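Local coordinates for protein phosphoribosylformylglycinamidine cyclo-ligase (Thermus thermophilus HB8, PDB 5AVM) that probably catalyses the ATP-dependent closure of the imidazole ring of 5-aminoimidazole ribonucleotide in de novo purine biosynthesis, at residues Asp175-Leu180 / Ala263-Gly268; Glu251-Ala256 / Val301-Gln306; Arg219-Tyr224 / His243-Gly248; Glu169-Gly174 / Arg255-Gly260. One frame throughout, in Å; residues are numbered along the deposited sequence.

Contact 1: Asp175-Leu180 / Ala263-Gly268; sequences DALLAL and AEVRRG
A263 meets L177 through its methyl group. A263 CB lies 3.7 Å from L177 CD1, the shortest approach between the two segments. One residue on, E264 offers only its backbone to the leucine. L177 CD1 stands 3.9 Å from E264 O, which is van der Waals packing on a carbonyl and not a polar bond. The carboxylate of E264 leads away and makes a long, weak ion pair with R331. V265 then adds one branch. Its CG2 comes to 4.1 Å from L177 CD1. Three successive residues of 263-265 therefore touch a single methyl carbon. The extended second torsion of L177 (chi2 -173°) carries CD1 to these three residues. Past V265 the chain leaves the strand. The guanidinium of R267 forms a salt bridge with E287.

No hydrogen bond joins the two segments, and the sheet order explains this. Strand 319-326 runs between strands 176-181 and 261-265 in the mixed sheet of the C-terminal AIR synthase domain. L177 bonds through its backbone to V321 of that strand. The short strand axes are 8.4 Å apart at their closest and turned by 54°. L177 reaches across the middle strand, over V321 and V324. On the far side, A263 and V265 pack on V330 of strand 330-332.

Contact 2: Glu251-Ala256 / Val301-Gln306; sequences ENLPRA and VLVLPQ
L253 lays its CG and CD2 against V301, with L253 CD2 3.9 Å from V301 CG1. The helical turn around L253, at the C-terminal side of 248-252, packs on one face of the mixed sheet of the C-terminal AIR synthase domain, over strand 298-304. The two side chains cross at about a right angle. The leucine fork therefore rests across the valine branch and does not run alongside it. V301 CG1 is anti to its backbone N (chi1 -178°), which places it against L253 CD2. V301 CB also takes part, 4.1 Å from L253 CD2.

V303, two residues along the same strand, points to the same side. V303 CG2 is 4.5 Å from L253 CD2, a looser touch. L302 between them points away, to L178 of strand 176-181. A256 directs its methyl toward the sheet, where it meets A240. L253 also touches A242, so the leucine spans the outermost strand 240-243 and its neighbour 298-304. All three residues that carry the contact are buried, and the contact itself has no hydrogen bond. An alanine in place of L253 would probably leave V301 CG1 without its apolar cover and weaken the seat of the turn on the sheet.

Polar bonds within and next to the segment brace it. R255 NH2 forms a salt bridge with E251 OE2. N252 ND2 bonds to G248 O and G246 O. The backbone closes with A256 N donating to L253 O at 2.9 Å.

Contact 3: Arg219-Tyr224 / His243-Gly248; sequences RPHRAY and HITGGG
H221 and H243 reach for each other from opposite directions and meet rim to rim. Neither ring lies over the face of the other. Their planes are turned by 65°, and their centroids are 4.7 Å apart. The nearest atoms are the two distal nitrogens. H221 NE2 and H243 NE2 are 2.7 Å apart and hydrogen-bonded, and either could be the donor. The bond is moderately bent, at 150°. Each nitrogen lies near the plane of the other ring, at its edge. Both rings are held extended, with CG anti to the backbone N, which for H221 means a chi1 of -171°.

T245 fills in beside the pair. Its CG2 sits over one face of H243, 3.2 Å above the plane and toward the rim. The same methyl is 4.5 Å from H221 CE1, at the edge of that ring. T245 also opens a type II turn that ends at G248, where G248 N bonds to T245 O.

The far nitrogens are fixed too. H221 ND1 bonds to T187 OG1, and H243 ND1 to D90 OD1. A leucine in place of H221 would probably leave H243 NE2 and T187 OG1 without this partner, and the H243 ring freer to turn.

The contact lies near the centre of the chain, where two loops of the C-terminal domain meet helix 79-92 of the N-terminal domain. Side-chain bonds run unbroken from T187 through both imidazoles to D90. With both ring nitrogens of each histidine engaged, neither ring can flip without breaking bonds, and one hydrogen bond links the pair.

Contact 4: Glu169-Gly174 / Arg255-Gly260; sequences ERVREG and RALPPG
V171 and P258 have the most surface buried here, and they press on each other directly. V171 CB is 3.5 Å from P258 CD, and V171 CG1 is 3.7 Å from the same carbon. The two side chains meet at about a right angle. The proline therefore brings the CD corner of its ring against the branch point of the valine. P258 CG packs on the valine carbonyl, 3.8 Å from V171 O.

The two methyls of V171 have different neighbours. CG1, anti to the backbone N (chi1 170°), also faces L257, with V171 CG1 4.0 Å from L257 CD2. L257 starts out away from the valine, but its branched tip swings back to touch it. CG2 turns to the backbone instead and lies 3.3 Å from A256 O. V171 thus sits in a notch made by three consecutive residues.

Neither segment holds a strand or a regular alpha-helix. Residues 169-174 start at the end of a 3-10 turn and lead into strand 176-181. Residues 255-260 lead from helix 248-252 into strand 261-265. Beneath them is the sheet. V171 and L257 both pack on V303, and L257 also touches V324 and A263. The charged residues R170 and R172 point away from the contact.

No hydrogen bond or salt bridge joins the two segments. Each makes its polar bonds elsewhere: R172 N to D175 OD2, and R255 NH2 to E251 OE2. Their hold on each other is apolar and depends on the fit of V171 against P258, L257 and the carbonyl of A256.

All four contacts are buried and belong to the C-terminal domain, but they differ in place and chemistry. Contact 3 lies at the centre of the chain, about 1 Å from it. It is polar, and it bonds to helix 79-92 of the N-terminal region. Contacts 1, 2 and 4 are apolar, and their centres lie about 14 to 21 Å from the centre of the chain. Contacts 1 and 2 share the sheet, where strands 176-181 and 298-304 are neighbours joined by backbone bonds. Contacts 2 and 4 share R255 and A256 and meet at V303. Contact 4 lies farthest out, and exposed charged residues flank it.

Contact 1: Asp175-Leu180 / Ala263-Gly268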
loop_
_atom_site.group_PDB
_atom_site.type_symbol
_atom_site.label_atom_id
_atom_site.label_comp_id
_atom_site.label_asym_id
_atom_site.label_seq_id
_atom_site.Cartn_x
_atom_site.Cartn_y
_atom_site.Cartn_z
ATOM N N ASP B 175 18.408 -13.825 -27.076
ATOM C CA ASP B 175 17.924 -12.459 -26.976
ATOM C C ASP B 175 19.042 -11.518 -26.564
ATOM O O ASP B 175 20.032 -11.926 -25.950
ATOM C CB ASP B 175 16.790 -12.343 -25.953
ATOM C CG ASP B 175 15.474 -12.862 -26.478
ATOM O OD1 ASP B 175 15.225 -12.719 -27.698
ATOM O OD2 ASP B 175 14.686 -13.394 -25.667
ATOM N N ALA B 176 18.869 -10.250 -26.907
ATOM C CA ALA B 176 19.825 -9.219 -26.551
ATOM C C ALA B 176 19.369 -8.572 -25.237
ATOM O O ALA B 176 18.171 -8.485 -24.954
ATOM C CB ALA B 176 19.890 -8.171 -27.656
ATOM N N LEU B 177 20.327 -8.136 -24.426
ATOM C CA LEU B 177 20.006 -7.478 -23.173
ATOM C C LEU B 177 20.216 -5.988 -23.407
ATOM O O LEU B 177 21.342 -5.528 -23.581
ATOM C CB LEU B 177 20.919 -7.970 -22.046
ATOM C CG LEU B 177 20.995 -9.477 -21.787
ATOM C CD1 LEU B 177 21.810 -9.723 -20.544
ATOM C CD2 LEU B 177 19.609 -10.058 -21.616
ATOM N N LEU B 178 19.121 -5.238 -23.433
ATOM C CA LEU B 178 19.178 -3.800 -23.654
ATOM C C LEU B 178 18.864 -3.096 -22.339
ATOM O O LEU B 178 17.777 -3.240 -21.786
ATOM C CB LEU B 178 18.161 -3.413 -24.730
ATOM C CG LEU B 178 18.238 -2.064 -25.450
ATOM C CD1 LEU B 178 17.309 -2.133 -26.647
ATOM C CD2 LEU B 178 17.850 -0.906 -24.537
ATOM N N ALA B 179 19.829 -2.342 -21.834
ATOM C CA ALA B 179 19.644 -1.638 -20.585
ATOM C C ALA B 179 19.337 -0.178 -20.825
ATOM O O ALA B 179 19.898 0.442 -21.720
ATOM C CB ALA B 179 20.887 -1.768 -19.723
ATOM N N LEU B 180 18.418 0.355 -20.030
ATOM C CA LEU B 180 18.049 1.760 -20.102
ATOM C C LEU B 180 18.769 2.338 -18.887
ATOM O O LEU B 180 18.679 1.790 -17.782
ATOM C CB LEU B 180 16.536 1.930 -19.983
ATOM C CG LEU B 180 15.730 1.212 -21.066
ATOM C CD1 LEU B 180 14.271 1.594 -20.930
ATOM C CD2 LEU B 180 16.267 1.590 -22.449
ATOM N N ALA B 263 21.916 -15.053 -17.988
ATOM C CA ALA B 263 22.324 -13.886 -18.768
ATOM C C ALA B 263 23.833 -13.673 -18.769
ATOM O O ALA B 263 24.535 -14.107 -17.858
ATOM C CB ALA B 263 21.629 -12.640 -18.243
ATOM N N GLU B 264 24.312 -12.986 -19.800
ATOM C CA GLU B 264 25.731 -12.689 -19.962
ATOM C C GLU B 264 25.885 -11.182 -20.132
ATOM O O GLU B 264 25.530 -10.633 -21.173
ATOM C CB GLU B 264 26.251 -13.408 -21.200
ATOM C CG GLU B 264 27.743 -13.359 -21.402
ATOM C CD GLU B 264 28.160 -14.110 -22.652
ATOM O OE1 GLU B 264 27.995 -13.559 -23.767
ATOM O OE2 GLU B 264 28.633 -15.262 -22.512
ATOM N N VAL B 265 26.416 -10.516 -19.112
ATOM C CA VAL B 265 26.589 -9.066 -19.154
ATOM C C VAL B 265 28.041 -8.627 -19.338
ATOM O O VAL B 265 28.868 -8.835 -18.456
ATOM C CB VAL B 265 26.041 -8.415 -17.858
ATOM C CG1 VAL B 265 26.257 -6.909 -17.890
ATOM C CG2 VAL B 265 24.565 -8.739 -17.701
ATOM N N ARG B 266 28.343 -8.007 -20.476
ATOM C CA ARG B 266 29.700 -7.532 -20.747
ATOM C C ARG B 266 29.989 -6.277 -19.929
ATOM O O ARG B 266 29.306 -5.269 -20.086
ATOM C CB ARG B 266 29.873 -7.198 -22.229
ATOM C CG ARG B 266 29.563 -8.330 -23.193
ATOM C CD ARG B 266 30.010 -7.939 -24.595
ATOM N NE ARG B 266 29.458 -6.648 -25.005
ATOM C CZ ARG B 266 28.245 -6.479 -25.524
ATOM N NH1 ARG B 266 27.447 -7.526 -25.706
ATOM N NH2 ARG B 266 27.830 -5.262 -25.859
ATOM N N ARG B 267 31.002 -6.336 -19.068
ATOM C CA ARG B 267 31.366 -5.194 -18.228
ATOM C C ARG B 267 31.812 -4.019 -19.094
ATOM O O ARG B 267 32.567 -4.197 -20.049
ATOM C CB ARG B 267 32.513 -5.565 -17.283
ATOM C CG ARG B 267 32.576 -7.032 -16.912
ATOM C CD ARG B 267 33.854 -7.350 -16.163
ATOM N NE ARG B 267 33.807 -6.885 -14.783
ATOM C CZ ARG B 267 33.810 -7.701 -13.736
ATOM N NH1 ARG B 267 33.861 -9.014 -13.921
ATOM N NH2 ARG B 267 33.765 -7.207 -12.508
ATOM N N GLY B 268 31.346 -2.820 -18.758
ATOM C CA GLY B 268 31.723 -1.642 -19.519
ATOM C C GLY B 268 30.928 -1.403 -20.790
ATOM O O GLY B 268 31.305 -0.557 -21.604
#

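Contact 2: Glu251-Ala256 / Val301-Gln306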
loop_
_atom_site.group_PDB
_atom_site.type_symbol
_atom_site.label_atom_id
_atom_site.label_comp_id
_atom_site.label_asym_id
_atom_site.label_seq_id
_atom_site.Cartn_x
_atom_site.Cartn_y
_atom_site.Cartn_z
ATOM N N GLU B 251 19.626 -10.281 -8.657
ATOM C CA GLU B 251 18.340 -10.776 -8.190
ATOM C C GLU B 251 17.222 -10.563 -9.197
ATOM O O GLU B 251 16.493 -11.491 -9.545
ATOM C CB GLU B 251 17.961 -10.084 -6.885
ATOM C CG GLU B 251 16.585 -10.460 -6.382
ATOM C CD GLU B 251 16.092 -9.518 -5.314
ATOM O OE1 GLU B 251 16.729 -9.448 -4.235
ATOM O OE2 GLU B 251 15.068 -8.842 -5.561
ATOM N N ASN B 252 17.106 -9.331 -9.672
ATOM C CA ASN B 252 16.055 -8.943 -10.599
ATOM C C ASN B 252 16.057 -9.475 -12.027
ATOM O O ASN B 252 14.989 -9.736 -12.581
ATOM C CB ASN B 252 15.971 -7.424 -10.609
ATOM C CG ASN B 252 15.633 -6.874 -9.251
ATOM O OD1 ASN B 252 14.525 -7.056 -8.764
ATOM N ND2 ASN B 252 16.591 -6.221 -8.617
ATOM N N LEU B 253 17.221 -9.640 -12.637
ATOM C CA LEU B 253 17.228 -10.130 -14.009
ATOM C C LEU B 253 16.744 -11.576 -14.133
ATOM O O LEU B 253 15.880 -11.873 -14.951
ATOM C CB LEU B 253 18.621 -10.000 -14.643
ATOM C CG LEU B 253 18.716 -9.255 -15.989
ATOM C CD1 LEU B 253 20.031 -9.630 -16.645
ATOM C CD2 LEU B 253 17.557 -9.607 -16.928
ATOM N N PRO B 254 17.295 -12.495 -13.327
ATOM C CA PRO B 254 16.860 -13.895 -13.418
ATOM C C PRO B 254 15.345 -14.120 -13.357
ATOM O O PRO B 254 14.855 -15.167 -13.787
ATOM C CB PRO B 254 17.597 -14.554 -12.257
ATOM C CG PRO B 254 18.893 -13.800 -12.242
ATOM C CD PRO B 254 18.434 -12.362 -12.400
ATOM N N ARG B 255 14.613 -13.140 -12.830
ATOM C CA ARG B 255 13.152 -13.235 -12.708
ATOM C C ARG B 255 12.468 -13.187 -14.073
ATOM O O ARG B 255 11.459 -13.863 -14.297
ATOM C CB ARG B 255 12.613 -12.080 -11.866
ATOM C CG ARG B 255 13.387 -11.797 -10.610
ATOM C CD ARG B 255 12.850 -12.525 -9.406
ATOM N NE ARG B 255 13.221 -11.792 -8.203
ATOM C CZ ARG B 255 12.750 -10.586 -7.897
ATOM N NH1 ARG B 255 11.880 -9.986 -8.704
ATOM N NH2 ARG B 255 13.165 -9.967 -6.800
ATOM N N ALA B 256 13.022 -12.371 -14.969
ATOM C CA ALA B 256 12.496 -12.193 -16.317
ATOM C C ALA B 256 12.987 -13.288 -17.255
ATOM O O ALA B 256 12.710 -13.251 -18.451
ATOM C CB ALA B 256 12.910 -10.827 -16.859
ATOM N N VAL B 301 16.475 -3.625 -17.630
ATOM C CA VAL B 301 17.096 -4.490 -18.624
ATOM C C VAL B 301 15.983 -5.079 -19.481
ATOM O O VAL B 301 14.982 -5.573 -18.964
ATOM C CB VAL B 301 17.901 -5.652 -17.978
ATOM C CG1 VAL B 301 18.560 -6.496 -19.068
ATOM C CG2 VAL B 301 18.959 -5.099 -17.023
ATOM N N LEU B 302 16.154 -5.007 -20.796
ATOM C CA LEU B 302 15.176 -5.534 -21.732
ATOM C C LEU B 302 15.701 -6.793 -22.415
ATOM O O LEU B 302 16.858 -6.857 -22.840
ATOM C CB LEU B 302 14.836 -4.474 -22.784
ATOM C CG LEU B 302 13.770 -3.424 -22.449
ATOM C CD1 LEU B 302 13.930 -2.915 -21.042
ATOM C CD2 LEU B 302 13.876 -2.278 -23.438
ATOM N N VAL B 303 14.846 -7.802 -22.504
ATOM C CA VAL B 303 15.197 -9.053 -23.155
ATOM C C VAL B 303 14.330 -9.118 -24.407
ATOM O O VAL B 303 13.103 -9.156 -24.325
ATOM C CB VAL B 303 14.896 -10.255 -22.247
ATOM C CG1 VAL B 303 15.493 -11.515 -22.840
ATOM C CG2 VAL B 303 15.443 -10.000 -20.852
ATOM N N LEU B 304 14.971 -9.115 -25.567
ATOM C CA LEU B 304 14.255 -9.136 -26.832
ATOM C C LEU B 304 15.146 -9.653 -27.966
ATOM O O LEU B 304 16.370 -9.721 -27.815
ATOM C CB LEU B 304 13.776 -7.712 -27.160
ATOM C CG LEU B 304 14.777 -6.544 -27.021
ATOM C CD1 LEU B 304 16.058 -6.810 -27.782
ATOM C CD2 LEU B 304 14.141 -5.277 -27.542
ATOM N N PRO B 305 14.543 -10.033 -29.114
ATOM C CA PRO B 305 15.316 -10.531 -30.259
ATOM C C PRO B 305 16.435 -9.547 -30.615
ATOM O O PRO B 305 16.311 -8.350 -30.361
ATOM C CB PRO B 305 14.260 -10.638 -31.354
ATOM C CG PRO B 305 13.054 -11.054 -30.588
ATOM C CD PRO B 305 13.096 -10.131 -29.384
ATOM N N GLN B 306 17.519 -10.042 -31.201
ATOM C CA GLN B 306 18.636 -9.169 -31.552
ATOM C C GLN B 306 18.254 -7.994 -32.457
ATOM O O GLN B 306 18.702 -6.870 -32.235
ATOM C CB GLN B 306 19.759 -9.974 -32.207
ATOM C CG GLN B 306 21.009 -9.150 -32.489
ATOM C CD GLN B 306 21.757 -8.746 -31.221
ATOM O OE1 GLN B 306 22.312 -7.647 -31.140
ATOM N NE2 GLN B 306 21.787 -9.640 -30.235
#

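Contact 3: Arg219-Tyr224 / His243-Gly248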
loop_
_atom_site.group_PDB
_atom_site.type_symbol
_atom_site.label_atom_id
_atom_site.label_comp_id
_atom_site.label_asym_id
_atom_site.label_seq_id
_atom_site.Cartn_x
_atom_site.Cartn_y
_atom_site.Cartn_z
ATOM N N ARG B 219 18.741 12.548 -6.741
ATOM C CA ARG B 219 18.175 12.612 -8.084
ATOM C C ARG B 219 17.097 11.531 -8.128
ATOM O O ARG B 219 17.367 10.352 -7.867
ATOM C CB ARG B 219 19.247 12.335 -9.142
ATOM C CG ARG B 219 18.721 12.317 -10.568
ATOM C CD ARG B 219 19.807 12.735 -11.543
ATOM N NE ARG B 219 20.152 14.156 -11.401
ATOM C CZ ARG B 219 21.396 14.619 -11.296
ATOM N NH1 ARG B 219 22.426 13.777 -11.314
ATOM N NH2 ARG B 219 21.612 15.922 -11.174
ATOM N N PRO B 220 15.857 11.922 -8.450
ATOM C CA PRO B 220 14.732 10.988 -8.516
ATOM C C PRO B 220 14.918 9.709 -9.335
ATOM O O PRO B 220 15.692 9.663 -10.292
ATOM C CB PRO B 220 13.600 11.858 -9.062
ATOM C CG PRO B 220 13.941 13.224 -8.532
ATOM C CD PRO B 220 15.424 13.294 -8.780
ATOM N N HIS B 221 14.195 8.670 -8.928
ATOM C CA HIS B 221 14.188 7.384 -9.617
ATOM C C HIS B 221 13.692 7.724 -11.032
ATOM O O HIS B 221 12.707 8.442 -11.185
ATOM C CB HIS B 221 13.203 6.450 -8.910
ATOM C CG HIS B 221 13.253 5.028 -9.378
ATOM N ND1 HIS B 221 13.644 3.991 -8.559
ATOM C CD2 HIS B 221 12.957 4.470 -10.575
ATOM C CE1 HIS B 221 13.589 2.855 -9.231
ATOM N NE2 HIS B 221 13.174 3.119 -10.456
ATOM N N ARG B 222 14.372 7.225 -12.058
ATOM C CA ARG B 222 13.986 7.518 -13.437
ATOM C C ARG B 222 12.881 6.616 -14.001
ATOM O O ARG B 222 12.946 5.390 -13.887
ATOM C CB ARG B 222 15.223 7.436 -14.332
ATOM C CG ARG B 222 14.996 7.803 -15.782
ATOM C CD ARG B 222 16.328 8.006 -16.485
ATOM N NE ARG B 222 17.020 9.181 -15.956
ATOM C CZ ARG B 222 18.296 9.489 -16.195
ATOM N NH1 ARG B 222 19.046 8.706 -16.959
ATOM N NH2 ARG B 222 18.825 10.588 -15.670
ATOM N N ALA B 223 11.874 7.235 -14.617
ATOM C CA ALA B 223 10.764 6.510 -15.230
ATOM C C ALA B 223 11.061 6.252 -16.700
ATOM O O ALA B 223 11.602 7.117 -17.387
ATOM C CB ALA B 223 9.478 7.311 -15.107
ATOM N N TYR B 224 10.690 5.070 -17.184
ATOM C CA TYR B 224 10.919 4.707 -18.579
ATOM C C TYR B 224 9.634 4.586 -19.390
ATOM O O TYR B 224 9.592 3.873 -20.394
ATOM C CB TYR B 224 11.703 3.397 -18.646
ATOM C CG TYR B 224 13.035 3.511 -17.948
ATOM C CD1 TYR B 224 14.041 4.333 -18.457
ATOM C CD2 TYR B 224 13.258 2.875 -16.733
ATOM C CE1 TYR B 224 15.230 4.524 -17.767
ATOM C CE2 TYR B 224 14.438 3.056 -16.036
ATOM C CZ TYR B 224 15.418 3.882 -16.555
ATOM O OH TYR B 224 16.580 4.066 -15.846
ATOM N N HIS B 243 13.159 -4.538 -13.881
ATOM C CA HIS B 243 13.386 -3.248 -13.263
ATOM C C HIS B 243 14.431 -3.628 -12.225
ATOM O O HIS B 243 14.194 -4.532 -11.425
ATOM C CB HIS B 243 12.123 -2.743 -12.580
ATOM C CG HIS B 243 12.234 -1.337 -12.080
ATOM N ND1 HIS B 243 11.452 -0.848 -11.056
ATOM C CD2 HIS B 243 13.028 -0.312 -12.469
ATOM C CE1 HIS B 243 11.761 0.418 -10.835
ATOM N NE2 HIS B 243 12.713 0.768 -11.680
ATOM N N ILE B 244 15.591 -2.974 -12.264
ATOM C CA ILE B 244 16.685 -3.274 -11.329
ATOM C C ILE B 244 16.552 -2.471 -10.040
ATOM O O ILE B 244 17.037 -1.338 -9.924
ATOM C CB ILE B 244 18.066 -2.999 -11.974
ATOM C CG1 ILE B 244 18.144 -3.724 -13.324
ATOM C CG2 ILE B 244 19.186 -3.461 -11.044
ATOM C CD1 ILE B 244 17.685 -5.177 -13.271
ATOM N N THR B 245 15.885 -3.096 -9.078
ATOM C CA THR B 245 15.616 -2.506 -7.788
ATOM C C THR B 245 16.353 -3.287 -6.701
ATOM O O THR B 245 17.474 -3.739 -6.922
ATOM C CB THR B 245 14.100 -2.506 -7.533
ATOM O OG1 THR B 245 13.584 -3.830 -7.723
ATOM C CG2 THR B 245 13.400 -1.555 -8.502
ATOM N N GLY B 246 15.729 -3.439 -5.535
ATOM C CA GLY B 246 16.360 -4.156 -4.441
ATOM C C GLY B 246 16.956 -5.466 -4.895
ATOM O O GLY B 246 16.287 -6.247 -5.568
ATOM N N GLY B 247 18.214 -5.710 -4.533
ATOM C CA GLY B 247 18.874 -6.946 -4.928
ATOM C C GLY B 247 19.805 -6.773 -6.118
ATOM O O GLY B 247 20.657 -7.623 -6.377
ATOM N N GLY B 248 19.635 -5.673 -6.848
ATOM C CA GLY B 248 20.470 -5.399 -8.000
ATOM C C GLY B 248 20.197 -6.269 -9.213
ATOM O O GLY B 248 19.230 -7.031 -9.259
#

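Contact 4: Glu169-Gly174 / Arg255-Gly260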
loop_
_atom_site.group_PDB
_atom_site.type_symbol
_atom_site.label_atom_id
_atom_site.label_comp_id
_atom_site.label_asym_id
_atom_site.label_seq_id
_atom_site.Cartn_x
_atom_site.Cartn_y
_atom_site.Cartn_z
ATOM N N GLU B 169 8.438 -16.592 -20.036
ATOM C CA GLU B 169 7.970 -17.578 -21.006
ATOM C C GLU B 169 8.073 -17.132 -22.467
ATOM O O GLU B 169 7.958 -17.958 -23.377
ATOM C CB GLU B 169 6.530 -18.008 -20.681
ATOM C CG GLU B 169 5.515 -16.873 -20.533
ATOM C CD GLU B 169 5.771 -15.985 -19.322
ATOM O OE1 GLU B 169 6.139 -16.523 -18.250
ATOM O OE2 GLU B 169 5.585 -14.753 -19.444
ATOM N N ARG B 170 8.293 -15.835 -22.695
ATOM C CA ARG B 170 8.421 -15.314 -24.059
ATOM C C ARG B 170 9.893 -15.214 -24.414
ATOM O O ARG B 170 10.257 -15.101 -25.583
ATOM C CB ARG B 170 7.791 -13.928 -24.186
ATOM C CG ARG B 170 6.541 -13.739 -23.379
ATOM C CD ARG B 170 5.491 -12.980 -24.158
ATOM N NE ARG B 170 6.055 -11.967 -25.043
ATOM C CZ ARG B 170 5.322 -11.073 -25.699
ATOM N NH1 ARG B 170 4.005 -11.073 -25.554
ATOM N NH2 ARG B 170 5.896 -10.193 -26.510
ATOM N N VAL B 171 10.739 -15.251 -23.391
ATOM C CA VAL B 171 12.178 -15.170 -23.585
ATOM C C VAL B 171 12.732 -16.441 -24.235
ATOM O O VAL B 171 12.424 -17.562 -23.814
ATOM C CB VAL B 171 12.905 -14.933 -22.247
ATOM C CG1 VAL B 171 14.397 -15.105 -22.433
ATOM C CG2 VAL B 171 12.595 -13.539 -21.729
ATOM N N ARG B 172 13.542 -16.250 -25.269
ATOM C CA ARG B 172 14.158 -17.355 -25.989
ATOM C C ARG B 172 15.669 -17.190 -25.869
ATOM O O ARG B 172 16.154 -16.114 -25.522
ATOM C CB ARG B 172 13.735 -17.316 -27.459
ATOM C CG ARG B 172 12.225 -17.367 -27.671
ATOM C CD ARG B 172 11.672 -18.777 -27.536
ATOM N NE ARG B 172 12.000 -19.596 -28.700
ATOM C CZ ARG B 172 11.616 -20.860 -28.867
ATOM N NH1 ARG B 172 10.885 -21.466 -27.938
ATOM N NH2 ARG B 172 11.954 -21.518 -29.971
ATOM N N GLU B 173 16.419 -18.254 -26.141
ATOM C CA GLU B 173 17.870 -18.170 -26.052
ATOM C C GLU B 173 18.411 -17.380 -27.235
ATOM O O GLU B 173 18.081 -17.669 -28.387
ATOM C CB GLU B 173 18.501 -19.559 -26.056
ATOM C CG GLU B 173 20.015 -19.516 -25.897
ATOM C CD GLU B 173 20.698 -20.768 -26.409
ATOM O OE1 GLU B 173 20.340 -21.877 -25.952
ATOM O OE2 GLU B 173 21.598 -20.638 -27.268
ATOM N N GLY B 174 19.238 -16.382 -26.941
ATOM C CA GLY B 174 19.808 -15.570 -27.997
ATOM C C GLY B 174 19.344 -14.129 -27.965
ATOM O O GLY B 174 19.814 -13.293 -28.740
ATOM N N ARG B 255 14.613 -13.140 -12.830
ATOM C CA ARG B 255 13.152 -13.235 -12.708
ATOM C C ARG B 255 12.468 -13.187 -14.073
ATOM O O ARG B 255 11.459 -13.863 -14.297
ATOM C CB ARG B 255 12.613 -12.080 -11.866
ATOM C CG ARG B 255 13.387 -11.797 -10.610
ATOM C CD ARG B 255 12.850 -12.525 -9.406
ATOM N NE ARG B 255 13.221 -11.792 -8.203
ATOM C CZ ARG B 255 12.750 -10.586 -7.897
ATOM N NH1 ARG B 255 11.880 -9.986 -8.704
ATOM N NH2 ARG B 255 13.165 -9.967 -6.800
ATOM N N ALA B 256 13.022 -12.371 -14.969
ATOM C CA ALA B 256 12.496 -12.193 -16.317
ATOM C C ALA B 256 12.987 -13.288 -17.255
ATOM O O ALA B 256 12.710 -13.251 -18.451
ATOM C CB ALA B 256 12.910 -10.827 -16.859
ATOM N N LEU B 257 13.713 -14.259 -16.712
ATOM C CA LEU B 257 14.247 -15.349 -17.521
ATOM C C LEU B 257 13.700 -16.717 -17.124
ATOM O O LEU B 257 13.647 -17.069 -15.943
ATOM C CB LEU B 257 15.776 -15.365 -17.435
ATOM C CG LEU B 257 16.492 -14.062 -17.794
ATOM C CD1 LEU B 257 17.976 -14.257 -17.590
ATOM C CD2 LEU B 257 16.201 -13.659 -19.230
ATOM N N PRO B 258 13.284 -17.508 -18.123
ATOM C CA PRO B 258 12.737 -18.844 -17.920
ATOM C C PRO B 258 13.810 -19.812 -17.469
ATOM O O PRO B 258 15.000 -19.506 -17.534
ATOM C CB PRO B 258 12.199 -19.195 -19.296
ATOM C CG PRO B 258 13.197 -18.562 -20.184
ATOM C CD PRO B 258 13.350 -17.199 -19.560
ATOM N N PRO B 259 13.401 -21.000 -16.998
ATOM C CA PRO B 259 14.350 -22.015 -16.537
ATOM C C PRO B 259 15.298 -22.455 -17.654
ATOM O O PRO B 259 14.892 -22.581 -18.813
ATOM C CB PRO B 259 13.438 -23.147 -16.071
ATOM C CG PRO B 259 12.210 -22.425 -15.618
ATOM C CD PRO B 259 12.015 -21.421 -16.722
ATOM N N GLY B 260 16.561 -22.675 -17.299
ATOM C CA GLY B 260 17.543 -23.112 -18.276
ATOM C C GLY B 260 18.127 -21.992 -19.109
ATOM O O GLY B 260 18.712 -22.232 -20.172
#